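Local atomic coordinates of D-glucosaminate-6-phosphate ammonia lyase (Salmonella typhimurium, PDB entry 7LCE), a protein that belongs to the L-seryl-tRNA selenium transferase family and has the fold of pyridoxal-phosphate-dependent aminotransferase-like enzymes. Residues A[144-149]-A[176-181]; A[82-87]-A[183-188]; A[106-111]-A[122-127]; A[94-97]-A[101-104]. All coordinates share one frame; numbering follows the deposited sequence.

Interaction 1. Residues A[144-149]-A[176-181]; sequences QLESAI and VQVAQA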
loop_
_atom_site.group_PDB
_atom_site.type_symbol
_atom_site.label_atom_id
_atom_site.label_comp_id
_atom_site.label_asym_id
_atom_site.label_seq_id
_atom_site.Cartn_x
_atom_site.Cartn_y
_atom_site.Cartn_z
ATOM N N GLN A 144 4.156 31.502 -8.017
ATOM C CA GLN A 144 3.184 30.513 -7.563
ATOM C C GLN A 144 2.562 29.775 -8.741
ATOM O O GLN A 144 2.330 28.562 -8.672
ATOM C CB GLN A 144 2.103 31.184 -6.716
ATOM C CG GLN A 144 2.558 31.579 -5.321
ATOM C CD GLN A 144 1.523 32.408 -4.589
ATOM O OE1 GLN A 144 0.792 33.187 -5.200
ATOM N NE2 GLN A 144 1.440 32.229 -3.273
ATOM N N LEU A 145 2.281 30.490 -9.833
ATOM C CA LEU A 145 1.740 29.841 -11.023
ATOM C C LEU A 145 2.753 28.882 -11.629
ATOM O O LEU A 145 2.389 27.796 -12.096
ATOM C CB LEU A 145 1.324 30.891 -12.053
ATOM C CG LEU A 145 0.844 30.355 -13.403
ATOM C CD1 LEU A 145 -0.343 29.428 -13.221
ATOM C CD2 LEU A 145 0.493 31.499 -14.337
ATOM N N GLU A 146 4.030 29.264 -11.627
ATOM C CA GLU A 146 5.050 28.423 -12.238
ATOM C C GLU A 146 5.351 27.191 -11.394
ATOM O O GLU A 146 5.691 26.136 -11.942
ATOM C CB GLU A 146 6.316 29.240 -12.477
ATOM C CG GLU A 146 6.106 30.413 -13.421
ATOM C CD GLU A 146 7.350 31.262 -13.595
ATOM O OE1 GLU A 146 8.167 31.324 -12.651
ATOM O OE2 GLU A 146 7.510 31.864 -14.679
ATOM N N SER A 147 5.219 27.290 -10.070
ATOM C CA SER A 147 5.511 26.140 -9.220
ATOM C C SER A 147 4.452 25.056 -9.346
ATOM O O SER A 147 4.748 23.878 -9.114
ATOM C CB SER A 147 5.644 26.578 -7.762
ATOM O OG SER A 147 6.683 27.531 -7.617
ATOM N N ALA A 148 3.223 25.423 -9.719
ATOM C CA ALA A 148 2.153 24.437 -9.836
ATOM C C ALA A 148 2.316 23.538 -11.054
ATOM O O ALA A 148 1.692 22.473 -11.109
ATOM C CB ALA A 148 0.794 25.136 -9.889
ATOM N N ILE A 149 3.130 23.939 -12.023
ATOM C CA ILE A 149 3.332 23.149 -13.230
ATOM C C ILE A 149 4.295 22.009 -12.927
ATOM O O ILE A 149 5.390 22.229 -12.397
ATOM C CB ILE A 149 3.866 24.029 -14.371
ATOM C CG1 ILE A 149 2.956 25.239 -14.586
ATOM C CG2 ILE A 149 3.997 23.219 -15.650
ATOM C CD1 ILE A 149 1.550 24.868 -14.995
ATOM N N VAL A 176 -0.664 32.979 -20.571
ATOM C CA VAL A 176 -0.197 32.644 -21.915
ATOM C C VAL A 176 1.296 32.345 -21.902
ATOM O O VAL A 176 1.755 31.354 -22.483
ATOM C CB VAL A 176 -0.531 33.778 -22.902
ATOM C CG1 VAL A 176 0.017 33.453 -24.280
ATOM C CG2 VAL A 176 -2.030 33.997 -22.968
ATOM N N GLN A 177 2.076 33.195 -21.228
ATOM C CA GLN A 177 3.524 33.017 -21.214
ATOM C C GLN A 177 3.913 31.714 -20.525
ATOM O O GLN A 177 4.769 30.972 -21.020
ATOM C CB GLN A 177 4.190 34.209 -20.527
ATOM C CG GLN A 177 3.954 35.538 -21.224
ATOM C CD GLN A 177 4.605 36.700 -20.501
ATOM O OE1 GLN A 177 5.630 36.537 -19.839
ATOM N NE2 GLN A 177 4.007 37.880 -20.616
ATOM N N VAL A 178 3.294 31.420 -19.379
ATOM C CA VAL A 178 3.613 30.192 -18.656
ATOM C C VAL A 178 3.151 28.968 -19.439
ATOM O O VAL A 178 3.858 27.954 -19.502
ATOM C CB VAL A 178 2.999 30.228 -17.246
ATOM C CG1 VAL A 178 3.219 28.902 -16.536
ATOM C CG2 VAL A 178 3.600 31.370 -16.442
ATOM N N ALA A 179 1.969 29.042 -20.056
ATOM C CA ALA A 179 1.448 27.896 -20.796
ATOM C C ALA A 179 2.339 27.549 -21.982
ATOM O O ALA A 179 2.704 26.384 -22.177
ATOM C CB ALA A 179 0.017 28.173 -21.259
ATOM N N GLN A 180 2.707 28.549 -22.787
ATOM C CA GLN A 180 3.536 28.271 -23.955
ATOM C C GLN A 180 4.962 27.898 -23.577
ATOM O O GLN A 180 5.650 27.252 -24.376
ATOM C CB GLN A 180 3.534 29.465 -24.916
ATOM C CG GLN A 180 2.213 29.648 -25.661
ATOM C CD GLN A 180 2.257 30.764 -26.688
ATOM O OE1 GLN A 180 3.144 31.618 -26.660
ATOM N NE2 GLN A 180 1.294 30.760 -27.606
ATOM N N ALA A 181 5.423 28.284 -22.384
ATOM C CA ALA A 181 6.763 27.905 -21.950
ATOM C C ALA A 181 6.852 26.441 -21.534
ATOM O O ALA A 181 7.949 25.872 -21.561
ATOM C CB ALA A 181 7.223 28.803 -20.800
#
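Val178 fits against Leu145, Glu146 and Ile149, three residues of the 144-149 segment. The contact is mainly apolar. With CG1 of Val178 anti to its backbone N (chi1 175°), the two methyls share Leu145 and each adds a neighbour of its own. CG2 meets CD2 of Leu145 at 3.8 Å, the two side chains running antiparallel alongside one another, and it also touches Glu146. CG1 turns the other way, 4.2 Å from CG1 of Ile149 and equally far from CG of Leu145. A compact beta-branched residue suits this place, because its two methyls reach all three neighbours while keeping the helices close: the CA atoms of Glu146 and Val178 are 6.8 Å apart.

The polar residue at the margin meets Val178 chiefly through its CG. This atom of Glu146 lies 4.0 Å from CG2 of Val178, and the extended chain carries the carboxylate onward at the exposed surface, where a weak, long ion pair links it to Arg142. Arg142 also donates a hydrogen bond to OE1 of Gln177.

Beneath these residues, Leu145, Ile149 and Val178 all touch Leu156 of strand 153-159. Two connecting helices thus lie side by side over one face of the central sheet, as expected of the alpha/beta/alpha large domain of fold type I pyridoxal-phosphate enzymes.

Interaction 2. Residues A[82-87]-A[183-188]; sequences AAAITH and HLPLIV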
loop_
_atom_site.group_PDB
_atom_site.type_symbol
_atom_site.label_atom_id
_atom_site.label_comp_id
_atom_site.label_asym_id
_atom_site.label_seq_id
_atom_site.Cartn_x
_atom_site.Cartn_y
_atom_site.Cartn_z
ATOM N N ALA A 82 -11.053 17.494 -21.168
ATOM C CA ALA A 82 -10.870 16.155 -21.718
ATOM C C ALA A 82 -9.992 16.184 -22.961
ATOM O O ALA A 82 -9.223 15.247 -23.202
ATOM C CB ALA A 82 -12.224 15.522 -22.036
ATOM N N ALA A 83 -10.099 17.245 -23.763
ATOM C CA ALA A 83 -9.216 17.391 -24.915
ATOM C C ALA A 83 -7.764 17.551 -24.480
ATOM O O ALA A 83 -6.853 17.008 -25.117
ATOM C CB ALA A 83 -9.660 18.580 -25.769
ATOM N N ALA A 84 -7.527 18.304 -23.403
ATOM C CA ALA A 84 -6.159 18.509 -22.938
ATOM C C ALA A 84 -5.583 17.249 -22.304
ATOM O O ALA A 84 -4.366 17.034 -22.350
ATOM C CB ALA A 84 -6.105 19.670 -21.945
ATOM N N ILE A 85 -6.430 16.413 -21.713
ATOM C CA ILE A 85 -5.953 15.202 -21.052
ATOM C C ILE A 85 -5.795 14.054 -22.040
ATOM O O ILE A 85 -4.796 13.330 -22.001
ATOM C CB ILE A 85 -6.903 14.828 -19.898
ATOM C CG1 ILE A 85 -6.900 15.929 -18.838
ATOM C CG2 ILE A 85 -6.501 13.498 -19.284
ATOM C CD1 ILE A 85 -7.789 15.640 -17.656
ATOM N N THR A 86 -6.758 13.883 -22.945
ATOM C CA THR A 86 -6.733 12.756 -23.871
ATOM C C THR A 86 -5.888 13.018 -25.108
ATOM O O THR A 86 -5.471 12.056 -25.763
ATOM C CB THR A 86 -8.153 12.398 -24.314
ATOM O OG1 THR A 86 -8.741 13.519 -24.987
ATOM C CG2 THR A 86 -9.010 12.021 -23.118
ATOM N N HIS A 87 -5.639 14.284 -25.446
ATOM C CA HIS A 87 -4.988 14.671 -26.699
ATOM C C HIS A 87 -5.730 14.135 -27.918
ATOM O O HIS A 87 -5.158 14.056 -29.009
ATOM C CB HIS A 87 -3.522 14.217 -26.742
ATOM C CG HIS A 87 -2.632 14.949 -25.787
ATOM N ND1 HIS A 87 -2.599 14.668 -24.437
ATOM C CD2 HIS A 87 -1.746 15.952 -25.984
ATOM C CE1 HIS A 87 -1.731 15.469 -23.845
ATOM N NE2 HIS A 87 -1.199 16.256 -24.761
ATOM N N HIS A 183 4.691 24.123 -22.991
ATOM C CA HIS A 183 3.965 23.429 -24.055
ATOM C C HIS A 183 2.715 22.742 -23.510
ATOM O O HIS A 183 2.440 21.570 -23.777
ATOM C CB HIS A 183 4.874 22.446 -24.790
ATOM C CG HIS A 183 5.912 23.116 -25.635
ATOM N ND1 HIS A 183 5.590 23.934 -26.695
ATOM C CD2 HIS A 183 7.264 23.103 -25.567
ATOM C CE1 HIS A 183 6.699 24.392 -27.249
ATOM N NE2 HIS A 183 7.729 23.901 -26.582
ATOM N N LEU A 184 1.956 23.497 -22.730
ATOM C CA LEU A 184 0.674 23.085 -22.206
ATOM C C LEU A 184 -0.432 23.957 -22.784
ATOM O O LEU A 184 -0.227 25.152 -23.024
ATOM C CB LEU A 184 0.647 23.188 -20.678
ATOM C CG LEU A 184 1.640 22.291 -19.945
ATOM C CD1 LEU A 184 1.558 22.533 -18.448
ATOM C CD2 LEU A 184 1.378 20.830 -20.277
ATOM N N PRO A 185 -1.614 23.395 -23.026
ATOM C CA PRO A 185 -2.706 24.204 -23.572
ATOM C C PRO A 185 -3.298 25.113 -22.506
ATOM O O PRO A 185 -3.439 24.727 -21.343
ATOM C CB PRO A 185 -3.716 23.156 -24.049
ATOM C CG PRO A 185 -3.478 21.992 -23.155
ATOM C CD PRO A 185 -1.995 21.979 -22.882
ATOM N N LEU A 186 -3.638 26.332 -22.914
ATOM C CA LEU A 186 -4.295 27.294 -22.040
ATOM C C LEU A 186 -5.778 27.340 -22.373
ATOM O O LEU A 186 -6.155 27.558 -23.528
ATOM C CB LEU A 186 -3.686 28.689 -22.192
ATOM C CG LEU A 186 -4.447 29.797 -21.460
ATOM C CD1 LEU A 186 -4.515 29.506 -19.968
ATOM C CD2 LEU A 186 -3.825 31.156 -21.716
ATOM N N ILE A 187 -6.613 27.139 -21.358
ATOM C CA ILE A 187 -8.061 27.114 -21.512
ATOM C C ILE A 187 -8.623 28.359 -20.845
ATOM O O ILE A 187 -8.260 28.680 -19.707
ATOM C CB ILE A 187 -8.665 25.837 -20.904
ATOM C CG1 ILE A 187 -8.013 24.601 -21.524
ATOM C CG2 ILE A 187 -10.171 25.800 -21.104
ATOM C CD1 ILE A 187 -8.523 23.295 -20.964
ATOM N N VAL A 188 -9.505 29.060 -21.550
ATOM C CA VAL A 188 -10.106 30.292 -21.057
ATOM C C VAL A 188 -11.612 30.102 -20.988
ATOM O O VAL A 188 -12.243 29.726 -21.982
ATOM C CB VAL A 188 -9.749 31.499 -21.941
ATOM C CG1 VAL A 188 -10.564 32.706 -21.525
ATOM C CG2 VAL A 188 -8.267 31.803 -21.842
#
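Ala84 turns its single methyl group toward Pro185, and CB of the alanine rests 3.7 Å from CG of the proline ring. This apolar touch is the main contact between the segments. The same CB lies 4.5 Å from CD1 of Ile187, whose extended chain (chi2 179°) reaches back toward the helix. Alanine suits this position because a small side chain lets the helix come near the chain entering the strand: the CA atoms of Ala84 and Pro185 are 6.7 Å apart.

Pro185 and Ile187 face helix 73-86, whereas Leu186 between them packs on helix 172-181. Strand 186-189 is therefore covered on both faces, as in the helix-sheet-helix sandwich of this superfamily. Pro185 stands just before the strand and has no N-H to donate, yet its backbone pairs with Leu156.

No hydrogen bond crosses between the segments; within the helical one, N and OG1 of Thr86 both donate to the O of Ala82, from opposite faces of the carbonyl plane, with OG1 tilted 33° out of it. The threonine hydroxyl is also bonded to Gln236 and to the N of Gly88. His87 then leaves the helix with positive phi (56°), and its ring meets that of Trp229.

Interaction 3. Residues A[106-111]-A[122-127]; sequences VVMLRG and SAIRLG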
loop_
_atom_site.group_PDB
_atom_site.type_symbol
_atom_site.label_atom_id
_atom_site.label_comp_id
_atom_site.label_asym_id
_atom_site.label_seq_id
_atom_site.Cartn_x
_atom_site.Cartn_y
_atom_site.Cartn_z
ATOM N N VAL A 106 -5.318 20.297 -13.688
ATOM C CA VAL A 106 -5.683 21.573 -14.295
ATOM C C VAL A 106 -5.312 22.674 -13.313
ATOM O O VAL A 106 -5.824 22.710 -12.186
ATOM C CB VAL A 106 -7.176 21.634 -14.650
ATOM C CG1 VAL A 106 -7.549 23.033 -15.104
ATOM C CG2 VAL A 106 -7.506 20.620 -15.729
ATOM N N VAL A 107 -4.421 23.565 -13.732
ATOM C CA VAL A 107 -3.881 24.608 -12.869
ATOM C C VAL A 107 -4.672 25.889 -13.090
ATOM O O VAL A 107 -4.762 26.387 -14.219
ATOM C CB VAL A 107 -2.386 24.829 -13.136
ATOM C CG1 VAL A 107 -1.905 26.067 -12.413
ATOM C CG2 VAL A 107 -1.591 23.607 -12.701
ATOM N N MET A 108 -5.231 26.435 -12.012
ATOM C CA MET A 108 -6.009 27.661 -12.090
ATOM C C MET A 108 -5.814 28.460 -10.813
ATOM O O MET A 108 -5.339 27.942 -9.798
ATOM C CB MET A 108 -7.494 27.368 -12.321
ATOM C CG MET A 108 -8.145 26.604 -11.191
ATOM S SD MET A 108 -9.887 26.279 -11.505
ATOM C CE MET A 108 -10.567 27.936 -11.496
ATOM N N LEU A 109 -6.181 29.738 -10.878
ATOM C CA LEU A 109 -6.104 30.599 -9.706
ATOM C C LEU A 109 -7.182 30.226 -8.698
ATOM O O LEU A 109 -8.322 29.931 -9.066
ATOM C CB LEU A 109 -6.272 32.063 -10.110
ATOM C CG LEU A 109 -5.239 32.688 -11.043
ATOM C CD1 LEU A 109 -5.594 34.142 -11.302
ATOM C CD2 LEU A 109 -3.842 32.570 -10.458
ATOM N N ARG A 110 -6.815 30.242 -7.412
ATOM C CA ARG A 110 -7.813 30.031 -6.367
ATOM C C ARG A 110 -8.889 31.108 -6.419
ATOM O O ARG A 110 -10.070 30.832 -6.181
ATOM C CB ARG A 110 -7.144 30.001 -4.993
ATOM C CG ARG A 110 -8.126 30.012 -3.829
ATOM C CD ARG A 110 -7.439 29.751 -2.500
ATOM N NE ARG A 110 -7.249 28.326 -2.261
ATOM C CZ ARG A 110 -6.102 27.685 -2.436
ATOM N NH1 ARG A 110 -5.011 28.315 -2.834
ATOM N NH2 ARG A 110 -6.049 26.377 -2.203
ATOM N N GLY A 111 -8.504 32.339 -6.753
ATOM C CA GLY A 111 -9.477 33.400 -6.921
ATOM C C GLY A 111 -10.429 33.198 -8.081
ATOM O O GLY A 111 -11.417 33.933 -8.182
ATOM N N SER A 122 -16.965 21.159 -11.081
ATOM C CA SER A 122 -17.746 20.025 -11.567
ATOM C C SER A 122 -17.520 19.800 -13.055
ATOM O O SER A 122 -17.340 18.659 -13.497
ATOM C CB SER A 122 -19.229 20.241 -11.275
ATOM O OG SER A 122 -19.498 20.097 -9.892
ATOM N N ALA A 123 -17.520 20.874 -13.846
ATOM C CA ALA A 123 -17.251 20.723 -15.270
ATOM C C ALA A 123 -15.836 20.205 -15.496
ATOM O O ALA A 123 -15.612 19.335 -16.345
ATOM C CB ALA A 123 -17.470 22.051 -15.992
ATOM N N ILE A 124 -14.871 20.721 -14.731
ATOM C CA ILE A 124 -13.492 20.255 -14.847
ATOM C C ILE A 124 -13.391 18.779 -14.477
ATOM O O ILE A 124 -12.692 18.006 -15.143
ATOM C CB ILE A 124 -12.564 21.127 -13.982
ATOM C CG1 ILE A 124 -12.571 22.568 -14.492
ATOM C CG2 ILE A 124 -11.151 20.579 -13.979
ATOM C CD1 ILE A 124 -12.019 23.564 -13.504
ATOM N N ARG A 125 -14.087 18.362 -13.416
ATOM C CA ARG A 125 -14.009 16.964 -13.001
ATOM C C ARG A 125 -14.660 16.033 -14.019
ATOM O O ARG A 125 -14.246 14.876 -14.148
ATOM C CB ARG A 125 -14.652 16.771 -11.627
ATOM C CG ARG A 125 -14.082 15.588 -10.846
ATOM C CD ARG A 125 -14.855 15.311 -9.554
ATOM N NE ARG A 125 -14.674 16.352 -8.548
ATOM C CZ ARG A 125 -15.595 17.251 -8.230
ATOM N NH1 ARG A 125 -16.783 17.259 -8.812
ATOM N NH2 ARG A 125 -15.318 18.163 -7.302
ATOM N N LEU A 126 -15.679 16.508 -14.740
ATOM C CA LEU A 126 -16.301 15.678 -15.766
ATOM C C LEU A 126 -15.339 15.385 -16.908
ATOM O O LEU A 126 -15.425 14.323 -17.532
ATOM C CB LEU A 126 -17.557 16.356 -16.312
ATOM C CG LEU A 126 -18.843 16.246 -15.498
ATOM C CD1 LEU A 126 -19.923 17.093 -16.139
ATOM C CD2 LEU A 126 -19.286 14.799 -15.389
ATOM N N GLY A 127 -14.425 16.305 -17.196
ATOM C CA GLY A 127 -13.424 16.075 -18.215
ATOM C C GLY A 127 -12.238 15.260 -17.771
ATOM O O GLY A 127 -11.336 15.002 -18.573
#
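Ile124 presents two separate branches to the sheet face, each meeting a different residue of strand 105-109. Its CG2, anti to the backbone N, lies 4.0 Å from CG2 of Val106 and 4.2 Å from CB of the same valine. Its longer branch runs on through CG1 (chi2 164°) until CD1 stands 4.0 Å from SD of Met108. Isoleucine suits the place because its short and long arms span two residues that face the same way on a strand, while Val107 between them faces the other side of the sheet.

The shape of Met108 brings its sulfur to the contact. Its CG is wedged over the backbone, flanked by both N and C (chi1 63°), and a bend at chi3 (-66°) turns CE away, leaving the soft, polarisable SD nearest to CD1 of Ile124.

Strand 105-109, helix 120-126 and strand 130-134 form a beta-alpha-beta unit in which the two strands are parallel neighbours, and this contact seats the helix on the first of them. The next shell is equally apolar: Leu157 touches all three residues, and Ile131 of the unit's second strand touches both Met108 and Ile124. Alongside, helix 73-86 packs against the group with Val81 on Val106 and Ile77 on Ile124.

Farther out the segments turn polar and meet other subunits. Arg110 forms salt bridges with Glu133 of its own chain and with Glu133 of a neighbouring subunit, while Arg125 donates from NH1 to the O of Met96 of another subunit.

Interaction 4. Residues A[94-97]-A[101-104]; sequences ALMP and GMAN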
loop_
_atom_site.group_PDB
_atom_site.type_symbol
_atom_site.label_atom_id
_atom_site.label_comp_id
_atom_site.label_asym_id
_atom_site.label_seq_id
_atom_site.Cartn_x
_atom_site.Cartn_y
_atom_site.Cartn_z
ATOM N N ALA A 94 -12.335 7.022 -24.302
ATOM C CA ALA A 94 -13.264 6.059 -23.722
ATOM C C ALA A 94 -13.112 5.932 -22.211
ATOM O O ALA A 94 -14.056 5.496 -21.544
ATOM C CB ALA A 94 -13.079 4.693 -24.380
ATOM N N LEU A 95 -11.954 6.296 -21.656
ATOM C CA LEU A 95 -11.748 6.190 -20.216
ATOM C C LEU A 95 -12.332 7.359 -19.434
ATOM O O LEU A 95 -12.595 7.206 -18.237
ATOM C CB LEU A 95 -10.259 6.068 -19.884
ATOM C CG LEU A 95 -9.640 4.671 -19.825
ATOM C CD1 LEU A 95 -9.729 3.949 -21.158
ATOM C CD2 LEU A 95 -8.195 4.771 -19.358
ATOM N N MET A 96 -12.530 8.511 -20.068
ATOM C CA MET A 96 -12.977 9.686 -19.336
ATOM C C MET A 96 -14.334 9.414 -18.691
ATOM O O MET A 96 -15.185 8.745 -19.290
ATOM C CB MET A 96 -13.068 10.894 -20.268
ATOM C CG MET A 96 -11.747 11.299 -20.911
ATOM S SD MET A 96 -10.503 11.898 -19.747
ATOM C CE MET A 96 -9.496 10.432 -19.522
ATOM N N PRO A 97 -14.577 9.922 -17.473
ATOM C CA PRO A 97 -13.656 10.809 -16.756
ATOM C C PRO A 97 -12.691 10.109 -15.801
ATOM O O PRO A 97 -12.224 10.750 -14.861
ATOM C CB PRO A 97 -14.606 11.720 -15.971
ATOM C CG PRO A 97 -15.922 10.945 -15.872
ATOM C CD PRO A 97 -15.800 9.686 -16.695
ATOM N N GLY A 101 -3.665 7.626 -13.784
ATOM C CA GLY A 101 -2.353 7.451 -14.374
ATOM C C GLY A 101 -2.016 8.353 -15.536
ATOM O O GLY A 101 -1.001 8.122 -16.200
ATOM N N MET A 102 -2.825 9.367 -15.815
ATOM C CA MET A 102 -2.547 10.308 -16.887
ATOM C C MET A 102 -2.190 11.665 -16.300
ATOM O O MET A 102 -2.415 11.941 -15.117
ATOM C CB MET A 102 -3.746 10.462 -17.830
ATOM C CG MET A 102 -4.422 9.180 -18.258
ATOM S SD MET A 102 -5.867 9.577 -19.263
ATOM C CE MET A 102 -6.578 7.956 -19.517
ATOM N N ALA A 103 -1.645 12.527 -17.153
ATOM C CA ALA A 103 -1.483 13.926 -16.786
ATOM C C ALA A 103 -2.858 14.577 -16.810
ATOM O O ALA A 103 -3.424 14.803 -17.883
ATOM C CB ALA A 103 -0.524 14.620 -17.747
ATOM N N ASN A 104 -3.406 14.867 -15.626
ATOM C CA ASN A 104 -4.788 15.320 -15.520
ATOM C C ASN A 104 -4.958 16.553 -14.640
ATOM O O ASN A 104 -6.097 16.948 -14.371
ATOM C CB ASN A 104 -5.683 14.197 -14.987
ATOM C CG ASN A 104 -5.161 13.595 -13.693
ATOM O OD1 ASN A 104 -4.321 14.185 -13.011
ATOM N ND2 ASN A 104 -5.675 12.422 -13.340
#
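Met102 reaches across to the 94-97 segment as a long, straight arm. Its CG is anti to the carbonyl carbon, and beyond that the chain is fully extended (chi2 176°, chi3 -175°), which brings CE to both Leu95 and Met96, and SD to Met96. The backbones stay well apart, 10.6 Å between the CA atoms of Leu95 and Met102, so an unbranched side chain is well suited to bridge them.

Met96 approaches this arm tip to tip, but with the opposite shape. Its chain bends at chi2 (-65°) and again at chi3, bringing its methyl round to the other segment although its CB does not point there. CE of Met96 lies 3.7 Å from SD of Met102 and 3.8 Å from its CE; the flexible thioether chains let each methionine adapt its shape to the other.

Leu95 comes in at an oblique angle. Its CB points toward the loop, and its CD2 meets CE of Met102 at 3.6 Å, so the terminal methyl of Met102 has contacts with both residues. Leu95 is exposed, while the two methionines are buried.

The ends of the segments that face the connection have marked backbone features: a cis peptide bond precedes Pro97, and Gly101 has positive phi, a conformation that favours glycine. Through this contact the loop before strand 105-109 lies against the 94-97 segment. Helix 73-86 lies alongside, with Ile85 against Met102 and Thr86 against Met96.

Interactions 2, 3 and 4 cluster on one side of the central sheet, with centres 12 to 15 Å apart, whereas interaction 1 lies on its other face. Helix 73-86 joins the cluster: CD1 of Ile85 is 3.7 Å from CB of Asn104 in interaction 4 and equally far from the O of Gly127 in interaction 3. Through the sheet, Val107 links interaction 3 to interaction 1, its CG1 lying 3.8 Å from CB of Ala148. Strand 186-189 of interaction 2 pairs with strand 206-210, soon followed by Lys213, which carries the pyridoxal phosphate. A bound calcium ion lies about 5 Å from the side chain of Ile149 in interaction 1.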